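Local coordinates for protein dihydrodipicolinate synthase (Bacillus clausii KSM-K16, PDB 3E96) that probably catalyses the condensation of pyruvate with aspartate semialdehyde to 4-hydroxy-tetrahydrodipicolinate, at residues S16-T21 against V51-S57; R41-I47 against V216-P220; F59-L64 against G87-A91; V71-V75 against A102-A107; V261-K265 against G276-A280. All coordinates share one frame; numbering follows the deposited sequence.

Interaction 1 of 5, residues S16-T21 against V51-S57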
# COMPACT_ATOMS: atom_id res chain seq x y z
N SER B 16 -21.65 -7.50 -3.74
CA SER B 16 -21.20 -6.48 -2.80
C SER B 16 -20.81 -5.30 -3.68
O SER B 16 -19.77 -5.34 -4.35
CB SER B 16 -19.99 -6.96 -1.99
OG SER B 16 -20.38 -7.84 -0.96
N GLY B 17 -21.65 -4.27 -3.69
CA GLY B 17 -21.37 -3.10 -4.50
C GLY B 17 -20.39 -2.18 -3.81
O GLY B 17 -20.56 -1.86 -2.63
N ILE B 18 -19.35 -1.76 -4.53
CA ILE B 18 -18.33 -0.88 -3.97
C ILE B 18 -18.54 0.48 -4.62
O ILE B 18 -18.21 0.68 -5.79
CB ILE B 18 -16.90 -1.35 -4.31
CG1 ILE B 18 -16.81 -2.88 -4.23
CG2 ILE B 18 -15.91 -0.70 -3.34
CD1 ILE B 18 -17.19 -3.48 -2.90
N PRO B 19 -19.05 1.45 -3.85
CA PRO B 19 -19.31 2.79 -4.38
C PRO B 19 -18.07 3.64 -4.57
O PRO B 19 -17.10 3.51 -3.83
CB PRO B 19 -20.23 3.39 -3.33
CG PRO B 19 -19.62 2.85 -2.05
CD PRO B 19 -19.32 1.39 -2.40
N ILE B 20 -18.12 4.51 -5.57
CA ILE B 20 -17.03 5.44 -5.80
C ILE B 20 -17.23 6.56 -4.79
O ILE B 20 -18.30 6.68 -4.19
CB ILE B 20 -17.11 6.10 -7.19
CG1 ILE B 20 -18.49 6.76 -7.35
CG2 ILE B 20 -16.85 5.09 -8.28
CD1 ILE B 20 -18.53 7.87 -8.39
N THR B 21 -16.19 7.36 -4.59
CA THR B 21 -16.29 8.53 -3.72
C THR B 21 -16.13 9.69 -4.71
O THR B 21 -15.03 9.95 -5.20
CB THR B 21 -15.16 8.61 -2.68
OG1 THR B 21 -15.18 7.44 -1.85
CG2 THR B 21 -15.34 9.85 -1.81
N VAL B 51 -20.34 -1.38 0.14
CA VAL B 51 -19.08 -1.33 0.86
C VAL B 51 -18.33 0.00 0.81
O VAL B 51 -17.41 0.18 0.00
CB VAL B 51 -18.13 -2.44 0.34
CG1 VAL B 51 -16.91 -2.57 1.23
CG2 VAL B 51 -18.89 -3.76 0.27
N PRO B 52 -18.70 0.96 1.67
CA PRO B 52 -18.00 2.24 1.66
C PRO B 52 -16.55 2.00 2.08
O PRO B 52 -16.25 1.02 2.77
CB PRO B 52 -18.77 3.07 2.69
CG PRO B 52 -19.32 2.02 3.64
CD PRO B 52 -19.78 0.94 2.68
N CYS B 53 -15.65 2.88 1.66
CA CYS B 53 -14.24 2.73 1.99
C CYS B 53 -13.62 1.48 1.37
O CYS B 53 -12.67 0.90 1.91
CB CYS B 53 -14.04 2.72 3.51
SG CYS B 53 -14.20 4.38 4.21
N GLY B 54 -14.17 1.07 0.23
CA GLY B 54 -13.63 -0.07 -0.49
C GLY B 54 -12.57 0.51 -1.41
O GLY B 54 -12.37 1.73 -1.43
N ASN B 55 -11.89 -0.31 -2.18
CA ASN B 55 -10.86 0.24 -3.05
C ASN B 55 -11.44 1.02 -4.22
O ASN B 55 -10.81 1.95 -4.72
CB ASN B 55 -9.90 -0.85 -3.51
CG ASN B 55 -8.73 -1.02 -2.54
OD1 ASN B 55 -8.28 -2.13 -2.29
ND2 ASN B 55 -8.23 0.10 -2.01
N THR B 56 -12.65 0.66 -4.65
CA THR B 56 -13.30 1.38 -5.74
C THR B 56 -13.66 2.77 -5.23
O THR B 56 -13.81 3.72 -6.00
CB THR B 56 -14.59 0.67 -6.20
OG1 THR B 56 -14.31 -0.72 -6.44
CG2 THR B 56 -15.12 1.30 -7.48
N SER B 57 -13.79 2.88 -3.90
CA SER B 57 -14.12 4.14 -3.23
C SER B 57 -12.87 5.00 -3.06
O SER B 57 -12.95 6.11 -2.51
CB SER B 57 -14.70 3.87 -1.84
OG SER B 57 -15.59 2.77 -1.85
O HOH W 1 -13.86 6.57 -5.99
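Ile18 and Thr56 cross at about a right angle beyond the C-terminal ends of the first two strands of the TIM barrel, where Thr56 is predicted to bind pyruvate. The methyl Ile18 CG2 presses on Thr56 CB at 3.4 Å, tighter than usual van der Waals contact. The other branch of Ile18 turns back beside its backbone N (chi1 -39°), laying CD1 alongside Val51, 3.5 Å from Val51 CB; Val51 itself borders Lys167, the predicted Schiff-base lysine. A backbone bond from Val51 N to Gly17 O, 2.8 Å, ties the end of strand 15-17 to the start of the loop after strand 49-50. Farther on, Ser57 OG does double duty: it gives its proton to Pro19 O at 2.6 Å, almost straight off the carbonyl (162°), and accepts Gly54 N at 3.0 Å. An alanine here would take that hydroxyl away, leaving Pro19 O and Gly54 N without their shared partner, and would probably let the 54-57 turn shift against Pro19. Thr21 OG1 is hydrogen-bonded to Glu70 and lies 2.7 Å from Ser57 O. One water finishes the join, accepting from Thr21 N at 2.8 Å and donating to Thr56 O at 2.9 Å.

Interaction 2 of 5, residues R41-I47 against V216-P220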
# COMPACT_ATOMS: atom_id res chain seq x y z
N ARG B 41 -28.41 4.89 -6.55
CA ARG B 41 -28.38 4.11 -7.79
C ARG B 41 -28.05 2.65 -7.49
O ARG B 41 -28.62 1.74 -8.10
CB ARG B 41 -27.35 4.68 -8.76
CG ARG B 41 -27.33 3.94 -10.10
CD ARG B 41 -26.35 4.58 -11.08
NE ARG B 41 -26.70 5.96 -11.36
CZ ARG B 41 -26.03 7.01 -10.89
NH1 ARG B 41 -24.96 6.83 -10.12
NH2 ARG B 41 -26.43 8.24 -11.19
N ILE B 42 -27.13 2.44 -6.56
CA ILE B 42 -26.73 1.09 -6.20
C ILE B 42 -27.81 0.31 -5.46
O ILE B 42 -28.28 -0.73 -5.93
CB ILE B 42 -25.44 1.12 -5.34
CG1 ILE B 42 -24.26 1.60 -6.21
CG2 ILE B 42 -25.16 -0.26 -4.74
CD1 ILE B 42 -22.96 1.81 -5.45
N VAL B 43 -28.21 0.81 -4.30
CA VAL B 43 -29.20 0.12 -3.47
C VAL B 43 -30.63 0.11 -3.98
O VAL B 43 -31.41 -0.77 -3.60
CB VAL B 43 -29.18 0.66 -2.03
CG1 VAL B 43 -27.79 0.51 -1.44
CG2 VAL B 43 -29.62 2.11 -2.01
N ASP B 44 -31.00 1.07 -4.82
CA ASP B 44 -32.36 1.11 -5.35
C ASP B 44 -32.51 0.26 -6.60
O ASP B 44 -33.59 0.20 -7.19
CB ASP B 44 -32.78 2.54 -5.67
CG ASP B 44 -33.11 3.34 -4.43
OD1 ASP B 44 -33.71 2.76 -3.50
OD2 ASP B 44 -32.79 4.55 -4.39
N ASN B 45 -31.43 -0.42 -7.00
CA ASN B 45 -31.50 -1.25 -8.19
C ASN B 45 -31.09 -2.70 -8.01
O ASN B 45 -30.48 -3.30 -8.89
CB ASN B 45 -30.67 -0.62 -9.32
CG ASN B 45 -31.27 0.67 -9.83
OD1 ASN B 45 -30.85 1.76 -9.43
ND2 ASN B 45 -32.26 0.55 -10.70
N GLY B 46 -31.43 -3.27 -6.85
CA GLY B 46 -31.12 -4.67 -6.61
C GLY B 46 -29.89 -5.06 -5.82
O GLY B 46 -29.71 -6.24 -5.54
N ILE B 47 -29.05 -4.10 -5.45
CA ILE B 47 -27.84 -4.42 -4.69
C ILE B 47 -28.17 -4.31 -3.20
O ILE B 47 -28.62 -3.26 -2.73
CB ILE B 47 -26.68 -3.48 -5.05
CG1 ILE B 47 -26.52 -3.41 -6.57
CG2 ILE B 47 -25.38 -3.99 -4.43
CD1 ILE B 47 -26.34 -4.75 -7.25
N VAL B 216 -21.60 -1.68 -10.65
CA VAL B 216 -22.88 -1.22 -10.10
C VAL B 216 -22.97 0.30 -9.98
O VAL B 216 -24.07 0.84 -9.87
CB VAL B 216 -23.17 -1.84 -8.71
CG1 VAL B 216 -23.32 -3.35 -8.83
CG2 VAL B 216 -22.05 -1.49 -7.74
N ASN B 217 -21.83 0.98 -10.01
CA ASN B 217 -21.84 2.44 -9.91
C ASN B 217 -22.53 3.10 -11.10
O ASN B 217 -23.03 4.22 -10.98
CB ASN B 217 -20.41 3.00 -9.80
CG ASN B 217 -19.81 2.78 -8.43
OD1 ASN B 217 -19.00 1.86 -8.23
ND2 ASN B 217 -20.20 3.61 -7.48
N LEU B 218 -22.54 2.42 -12.24
CA LEU B 218 -23.18 2.98 -13.43
C LEU B 218 -24.29 2.10 -14.00
O LEU B 218 -25.30 2.61 -14.49
CB LEU B 218 -22.15 3.27 -14.53
CG LEU B 218 -21.24 2.13 -15.01
CD1 LEU B 218 -20.75 2.44 -16.42
CD2 LEU B 218 -20.06 1.96 -14.05
N LEU B 219 -24.10 0.78 -13.95
CA LEU B 219 -25.07 -0.16 -14.51
C LEU B 219 -25.32 -1.35 -13.60
O LEU B 219 -24.98 -2.49 -13.93
CB LEU B 219 -24.55 -0.66 -15.87
CG LEU B 219 -24.30 0.44 -16.90
CD1 LEU B 219 -23.40 -0.07 -18.02
CD2 LEU B 219 -25.64 0.92 -17.45
N PRO B 220 -25.95 -1.12 -12.44
CA PRO B 220 -26.24 -2.19 -11.49
C PRO B 220 -27.07 -3.35 -12.04
O PRO B 220 -26.93 -4.48 -11.58
CB PRO B 220 -26.93 -1.46 -10.34
CG PRO B 220 -27.59 -0.30 -11.02
CD PRO B 220 -26.53 0.16 -11.98
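Ile42, Ile47 and Arg41 meet Val216, Asn217 and Pro220 where the TIM barrel closes: the C-terminal end of helix 32-43, which follows the first strand, packs against the loop after the last strand. Apolar contacts make up most of it. Val216 spreads its two methyls between the isoleucines, with CG1 at 3.7 Å from Ile47 CD1 and CG2 at 4.1 Å from Ile42 CG1; Ile42 comes in across Val216 at about a right angle. Pro220 forms the second patch: its CG lies 3.5 Å from Asn45 CB, and its CD is 4.3 Å from Arg41 CG. The polar part is slight. Arg41 leaves the helix with CG anti to its backbone N (chi1 -177°) and bends at chi3 (-59°), which turns its guanidinium toward Asn217 O. There NH1 makes a weak hydrogen bond to Asn217 O, 3.4 Å long and bent to 134°, the carbonyl meeting the guanidinium obliquely. An alanine in its place would remove both the methylenes and the guanidinium, and would probably leave a gap beside Pro220 and rob Asn217 O of this weak donor. Beyond these segments the arginine also touches Gln273. Its aliphatic part makes the shorter approach to the same carbonyl, with Arg41 CD 3.3 Å from Asn217 O.

Interaction 3 of 5, residues F59-L64 against G87-A91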
# COMPACT_ATOMS: atom_id res chain seq x y z
N PHE B 59 -10.33 4.40 -1.10
CA PHE B 59 -10.08 4.44 0.34
C PHE B 59 -8.74 5.08 0.73
O PHE B 59 -8.69 5.95 1.60
CB PHE B 59 -10.15 3.01 0.88
CG PHE B 59 -9.73 2.87 2.31
CD1 PHE B 59 -10.46 3.46 3.33
CD2 PHE B 59 -8.61 2.10 2.64
CE1 PHE B 59 -10.09 3.30 4.66
CE2 PHE B 59 -8.23 1.93 3.97
CZ PHE B 59 -8.98 2.53 4.98
N TYR B 60 -7.66 4.64 0.09
CA TYR B 60 -6.34 5.16 0.42
C TYR B 60 -6.10 6.62 0.06
O TYR B 60 -5.10 7.21 0.47
CB TYR B 60 -5.27 4.26 -0.18
CG TYR B 60 -5.25 2.90 0.48
CD1 TYR B 60 -4.94 2.78 1.83
CD2 TYR B 60 -5.58 1.75 -0.23
CE1 TYR B 60 -4.96 1.54 2.47
CE2 TYR B 60 -5.60 0.50 0.40
CZ TYR B 60 -5.28 0.41 1.75
OH TYR B 60 -5.29 -0.81 2.38
N ALA B 61 -7.02 7.21 -0.71
CA ALA B 61 -6.89 8.62 -1.09
C ALA B 61 -7.69 9.48 -0.10
O ALA B 61 -7.72 10.71 -0.21
CB ALA B 61 -7.42 8.83 -2.50
N LEU B 62 -8.32 8.83 0.87
CA LEU B 62 -9.11 9.55 1.88
C LEU B 62 -8.33 9.70 3.18
O LEU B 62 -7.53 8.85 3.54
CB LEU B 62 -10.40 8.78 2.19
CG LEU B 62 -11.34 8.37 1.06
CD1 LEU B 62 -12.46 7.50 1.64
CD2 LEU B 62 -11.92 9.60 0.38
N SER B 63 -8.58 10.80 3.89
CA SER B 63 -7.93 10.98 5.18
C SER B 63 -8.71 10.05 6.11
O SER B 63 -9.78 9.56 5.73
CB SER B 63 -8.08 12.42 5.66
OG SER B 63 -9.44 12.72 5.91
N LEU B 64 -8.19 9.79 7.30
CA LEU B 64 -8.89 8.92 8.24
C LEU B 64 -10.27 9.48 8.57
O LEU B 64 -11.24 8.74 8.71
CB LEU B 64 -8.08 8.75 9.53
CG LEU B 64 -6.79 7.94 9.45
CD1 LEU B 64 -6.18 7.83 10.85
CD2 LEU B 64 -7.08 6.55 8.88
N GLY B 87 -15.02 -0.59 4.97
CA GLY B 87 -13.65 -0.95 4.70
C GLY B 87 -12.76 -0.28 5.73
O GLY B 87 -12.96 0.90 6.06
N ILE B 88 -11.80 -1.03 6.27
CA ILE B 88 -10.86 -0.50 7.25
C ILE B 88 -9.46 -1.02 6.92
O ILE B 88 -9.32 -1.97 6.14
CB ILE B 88 -11.24 -0.92 8.71
CG1 ILE B 88 -11.18 -2.44 8.87
CG2 ILE B 88 -12.65 -0.42 9.04
CD1 ILE B 88 -11.48 -2.91 10.30
N GLY B 89 -8.43 -0.40 7.49
CA GLY B 89 -7.07 -0.84 7.20
C GLY B 89 -6.00 -0.08 7.96
O GLY B 89 -6.29 0.52 9.00
N TYR B 90 -4.77 -0.12 7.44
CA TYR B 90 -3.61 0.55 8.04
C TYR B 90 -3.05 -0.22 9.24
O TYR B 90 -3.29 -1.42 9.38
CB TYR B 90 -3.95 1.98 8.44
CG TYR B 90 -4.38 2.85 7.27
CD1 TYR B 90 -3.50 3.12 6.22
CD2 TYR B 90 -5.66 3.40 7.22
CE1 TYR B 90 -3.89 3.92 5.15
CE2 TYR B 90 -6.06 4.21 6.16
CZ TYR B 90 -5.16 4.47 5.13
OH TYR B 90 -5.55 5.27 4.07
N ALA B 91 -2.30 0.46 10.10
CA ALA B 91 -1.74 -0.18 11.28
C ALA B 91 -2.87 -0.81 12.10
O ALA B 91 -3.99 -0.29 12.08
CB ALA B 91 -0.98 0.84 12.13
O HOH W 2 -8.08 6.35 4.24
O HOH W 3 -4.25 -1.39 4.91
O HOH W 4 -3.28 6.29 2.12
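Tyr60 points the edge of its ring toward the face of Tyr90 in an offset edge-to-face pair, centroids 5.5 Å apart and planes at 84°. The touching edge is CD1-CE1, and Tyr60 CD1 lies 3.4 Å from Tyr90 OH. Phe59 completes the aromatic cluster. Its CG stands anti to the backbone N (chi1 172°), which sends the ring toward the end of strand 83-88; there it meets Tyr90 obliquely, planes at 35°, with Phe59 CZ 3.6 Å from Tyr90 CE2. Phe59 CD2 also lies over the centre of the Tyr60 ring, so the two neighbours along the chain support each other. Leu64 slides past Tyr90 in the opposite direction, its CD2 3.7 Å from Tyr90 CE2. Waters bind the polar rims. One accepts from Tyr90 OH at 2.8 Å and donates to the carbonyls of Phe59 and Leu62; another donates to Tyr90 OH and, at 2.6 Å, to Tyr60 O; a third accepts from Tyr90 N at 2.9 Å and meets Tyr60 OH. At the dimer interface Tyr90 also meets Tyr90 of the second subunit, the planes nearly perpendicular. Within the chain, at the C-terminal end of the barrel, Phe59 stacks with His113, and both Phe59 and Tyr90 lean on Leu98 of helix 92-105, which follows strand 83-88, while Leu64 opens helix 64-78.

Interaction 4 of 5, residues V71-V75 against A102-A107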
# COMPACT_ATOMS: atom_id res chain seq x y z
N VAL B 71 -18.40 6.36 5.92
CA VAL B 71 -19.18 5.27 6.50
C VAL B 71 -20.45 5.84 7.13
O VAL B 71 -21.54 5.31 6.93
CB VAL B 71 -18.37 4.49 7.56
CG1 VAL B 71 -19.24 3.42 8.21
CG2 VAL B 71 -17.16 3.82 6.90
N ARG B 72 -20.32 6.95 7.87
CA ARG B 72 -21.48 7.57 8.49
C ARG B 72 -22.50 8.00 7.44
O ARG B 72 -23.69 7.74 7.58
CB ARG B 72 -21.07 8.79 9.33
CG ARG B 72 -20.23 8.45 10.55
CD ARG B 72 -20.10 9.65 11.49
NE ARG B 72 -19.26 10.72 10.96
CZ ARG B 72 -17.97 10.86 11.24
NH1 ARG B 72 -17.36 10.01 12.06
NH2 ARG B 72 -17.28 11.87 10.72
N ARG B 73 -22.03 8.67 6.40
CA ARG B 73 -22.89 9.13 5.32
C ARG B 73 -23.63 7.96 4.66
O ARG B 73 -24.81 8.06 4.33
CB ARG B 73 -22.07 9.87 4.26
CG ARG B 73 -21.45 11.19 4.73
CD ARG B 73 -22.35 12.38 4.43
NE ARG B 73 -21.79 13.62 4.95
CZ ARG B 73 -22.26 14.84 4.67
NH1 ARG B 73 -23.31 14.98 3.87
NH2 ARG B 73 -21.69 15.91 5.20
N THR B 74 -22.92 6.85 4.47
CA THR B 74 -23.51 5.67 3.84
C THR B 74 -24.67 5.14 4.68
O THR B 74 -25.74 4.84 4.14
CB THR B 74 -22.46 4.56 3.66
OG1 THR B 74 -21.36 5.07 2.88
CG2 THR B 74 -23.07 3.36 2.94
N VAL B 75 -24.45 5.01 5.98
CA VAL B 75 -25.50 4.52 6.87
C VAL B 75 -26.73 5.42 6.75
O VAL B 75 -27.86 4.94 6.69
CB VAL B 75 -25.02 4.47 8.34
CG1 VAL B 75 -26.18 4.15 9.26
CG2 VAL B 75 -23.92 3.43 8.49
N ALA B 102 -16.90 2.65 12.64
CA ALA B 102 -17.94 2.12 11.76
C ALA B 102 -19.04 1.47 12.60
O ALA B 102 -20.23 1.61 12.29
CB ALA B 102 -17.34 1.09 10.81
N LYS B 103 -18.65 0.76 13.65
CA LYS B 103 -19.61 0.11 14.53
C LYS B 103 -20.53 1.15 15.16
O LYS B 103 -21.76 1.02 15.13
CB LYS B 103 -18.89 -0.65 15.65
CG LYS B 103 -18.12 -1.87 15.18
CD LYS B 103 -17.15 -2.37 16.24
CE LYS B 103 -17.85 -2.70 17.55
NZ LYS B 103 -16.86 -3.13 18.58
N ALA B 104 -19.92 2.19 15.72
CA ALA B 104 -20.69 3.26 16.35
C ALA B 104 -21.58 3.98 15.35
O ALA B 104 -22.67 4.43 15.70
CB ALA B 104 -19.74 4.25 17.02
N ALA B 105 -21.12 4.08 14.11
CA ALA B 105 -21.88 4.77 13.07
C ALA B 105 -23.12 3.98 12.63
O ALA B 105 -24.07 4.55 12.09
CB ALA B 105 -20.99 5.04 11.86
N GLY B 106 -23.12 2.68 12.87
CA GLY B 106 -24.26 1.87 12.49
C GLY B 106 -23.98 0.87 11.37
O GLY B 106 -24.92 0.32 10.79
N ALA B 107 -22.71 0.65 11.06
CA ALA B 107 -22.35 -0.31 10.01
C ALA B 107 -22.73 -1.70 10.49
O ALA B 107 -22.88 -1.93 11.69
CB ALA B 107 -20.86 -0.25 9.72
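Arg72 and Ala105 bring their backbones within 5.4 Å, CA to CA, where helix 64-78 and the last turn of helix 92-105 run in the same direction, Val71 abreast of Ala102 and Val75 abreast of Gly106. Small residues on the second helix allow the approach. Val71 sends CG1 anti to its backbone N (chi1 176°) toward the second helix, where it lies 4.0 Å from Ala102 CB and 4.3 Å from Ala107 CB. On the outer side the methylenes of Arg72 do the touching, CG resting 3.7 Å from Ala105 CB, while its guanidinium is turned to salt bridges with Glu69 and Glu65 of its own helix. One turn on, Val75 straddles the helix end: CG1 is 3.6 Å from Ala105 O, and CG2 is 3.9 Å from Gly106 C. That end is a Schellman motif. Gly106 takes a positive phi (113°), Ala107 N bonds back to Ala102 O at 2.9 Å, and Gly106 N to Lys103 O at 3.1 Å. A beta carbon there would jam against the carbonyl of Ala105, which a glycine avoids. Beneath, Val71 and Ala102 both rest on Ala86 of strand 83-88. The contact lies away from the predicted active site and is plain packing of two successive outer helices on the strand between them, as in the repeated beta-alpha layout of a TIM barrel.

Interaction 5 of 5, residues V261-K265 against G276-A280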
# COMPACT_ATOMS: atom_id res chain seq x y z
N VAL B 261 -10.67 2.84 -11.29
CA VAL B 261 -11.74 3.75 -10.89
C VAL B 261 -11.97 4.88 -11.88
O VAL B 261 -13.11 5.26 -12.15
CB VAL B 261 -11.45 4.36 -9.50
CG1 VAL B 261 -12.53 5.40 -9.14
CG2 VAL B 261 -11.41 3.25 -8.44
N VAL B 262 -10.89 5.43 -12.42
CA VAL B 262 -11.03 6.54 -13.36
C VAL B 262 -11.89 6.16 -14.57
O VAL B 262 -12.65 7.00 -15.06
CB VAL B 262 -9.65 7.09 -13.80
CG1 VAL B 262 -8.86 6.03 -14.53
CG2 VAL B 262 -9.85 8.34 -14.66
N VAL B 263 -11.80 4.92 -15.03
CA VAL B 263 -12.63 4.48 -16.17
C VAL B 263 -14.11 4.53 -15.75
O VAL B 263 -14.97 4.95 -16.53
CB VAL B 263 -12.28 3.04 -16.62
CG1 VAL B 263 -13.35 2.51 -17.57
CG2 VAL B 263 -10.92 3.04 -17.32
N ILE B 264 -14.39 4.08 -14.53
CA ILE B 264 -15.76 4.10 -14.02
C ILE B 264 -16.29 5.53 -13.96
O ILE B 264 -17.41 5.82 -14.42
CB ILE B 264 -15.84 3.48 -12.60
CG1 ILE B 264 -15.62 1.97 -12.68
CG2 ILE B 264 -17.19 3.77 -11.96
CD1 ILE B 264 -15.60 1.27 -11.33
N LYS B 265 -15.49 6.44 -13.41
CA LYS B 265 -15.91 7.83 -13.28
C LYS B 265 -16.12 8.56 -14.60
O LYS B 265 -17.09 9.32 -14.74
CB LYS B 265 -14.92 8.61 -12.40
CG LYS B 265 -15.02 8.23 -10.92
CD LYS B 265 -14.21 9.15 -10.02
CE LYS B 265 -14.45 8.80 -8.55
NZ LYS B 265 -13.56 9.56 -7.61
N GLY B 276 -17.57 13.06 -10.87
CA GLY B 276 -16.43 13.92 -10.66
C GLY B 276 -15.17 13.23 -11.15
O GLY B 276 -15.22 12.47 -12.12
N VAL B 277 -14.05 13.46 -10.47
CA VAL B 277 -12.78 12.87 -10.88
C VAL B 277 -12.13 12.03 -9.78
O VAL B 277 -12.64 11.93 -8.66
CB VAL B 277 -11.77 13.97 -11.26
CG1 VAL B 277 -12.29 14.77 -12.43
CG2 VAL B 277 -11.52 14.88 -10.05
N THR B 278 -11.01 11.41 -10.13
CA THR B 278 -10.26 10.61 -9.17
C THR B 278 -9.27 11.56 -8.50
O THR B 278 -9.05 12.67 -8.98
CB THR B 278 -9.45 9.48 -9.86
OG1 THR B 278 -8.69 10.02 -10.96
CG2 THR B 278 -10.38 8.38 -10.38
N ARG B 279 -8.69 11.14 -7.38
CA ARG B 279 -7.69 11.94 -6.69
C ARG B 279 -6.32 11.37 -7.03
O ARG B 279 -6.19 10.17 -7.31
CB ARG B 279 -7.88 11.88 -5.17
CG ARG B 279 -8.88 12.87 -4.58
CD ARG B 279 -8.90 12.77 -3.06
NE ARG B 279 -9.85 13.71 -2.46
CZ ARG B 279 -10.17 13.73 -1.16
NH1 ARG B 279 -11.05 14.62 -0.71
NH2 ARG B 279 -9.60 12.88 -0.32
N ALA B 280 -5.29 12.21 -7.03
CA ALA B 280 -3.94 11.73 -7.27
C ALA B 280 -3.81 10.65 -6.19
O ALA B 280 -4.36 10.82 -5.11
CB ALA B 280 -2.92 12.84 -7.03
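Lys265 reaches across to Val277 with its chain extended beyond CG, and NZ donates to Val277 O at 2.8 Å. The ammonium approaches from above the carbonyl plane, 48° out of it, at a C=O...N angle of 124°. The methylenes before it lie along the same peptide, Lys265 CD 3.5 Å from Val277 O. Thr278 supplies the apolar half of the contact. Its methyl CG2 packs against the backbone of Val262, 3.6 Å from Val262 CA and 3.7 Å from Val262 CB, and Val261 slides past in the opposite direction, its CG1 3.9 Å from Thr278 CG2. The hydroxyl, placed between backbone N and carbonyl carbon (chi1 50°), takes Val282 O as its partner, and that bond fixes the rotation that turns the methyl to the helix. These segments belong to the helical C-terminal part that follows the eight-stranded TIM barrel: helix 262-270, with Lys265 N bonded back to Val261 O at 2.9 Å, and the loop returning past it toward helix 287-299. In the next shell Lys265 NZ also forms a salt bridge with Glu58 and a hydrogen bond to Thr21 O, so the buried ammonium grips two carbonyls and one carboxylate; the nearby negative charge probably keeps it protonated. Glu58 positions the loop as well, accepting Arg279 N, while Gly276 N is held by Glu269, Val277 pairs by backbone with Phe23, and Val261 packs on Tyr119 of the second subunit.

Interaction 1 is the hub, its centre about 5 Å from that of the chain, and it touches the other four. The predicted pyruvate site at Thr56 draws three of them together: Asn217 of interaction 2 and Val261 of interaction 5 each bring a side chain within about 4 Å of it. Ile264 of interaction 5 also packs on Thr56 and Ile20. Interaction 3 continues interaction 1 around the barrel, Gly87 N lying 3.0 Å from Pro52 O, and with interaction 5 it reaches the second subunit; Arg279 NH2 links those two through Ala61 O at 2.9 Å. Interaction 4 stands outermost, about 17 Å from the chain centre, meeting interaction 1 at Val71 and Cys53.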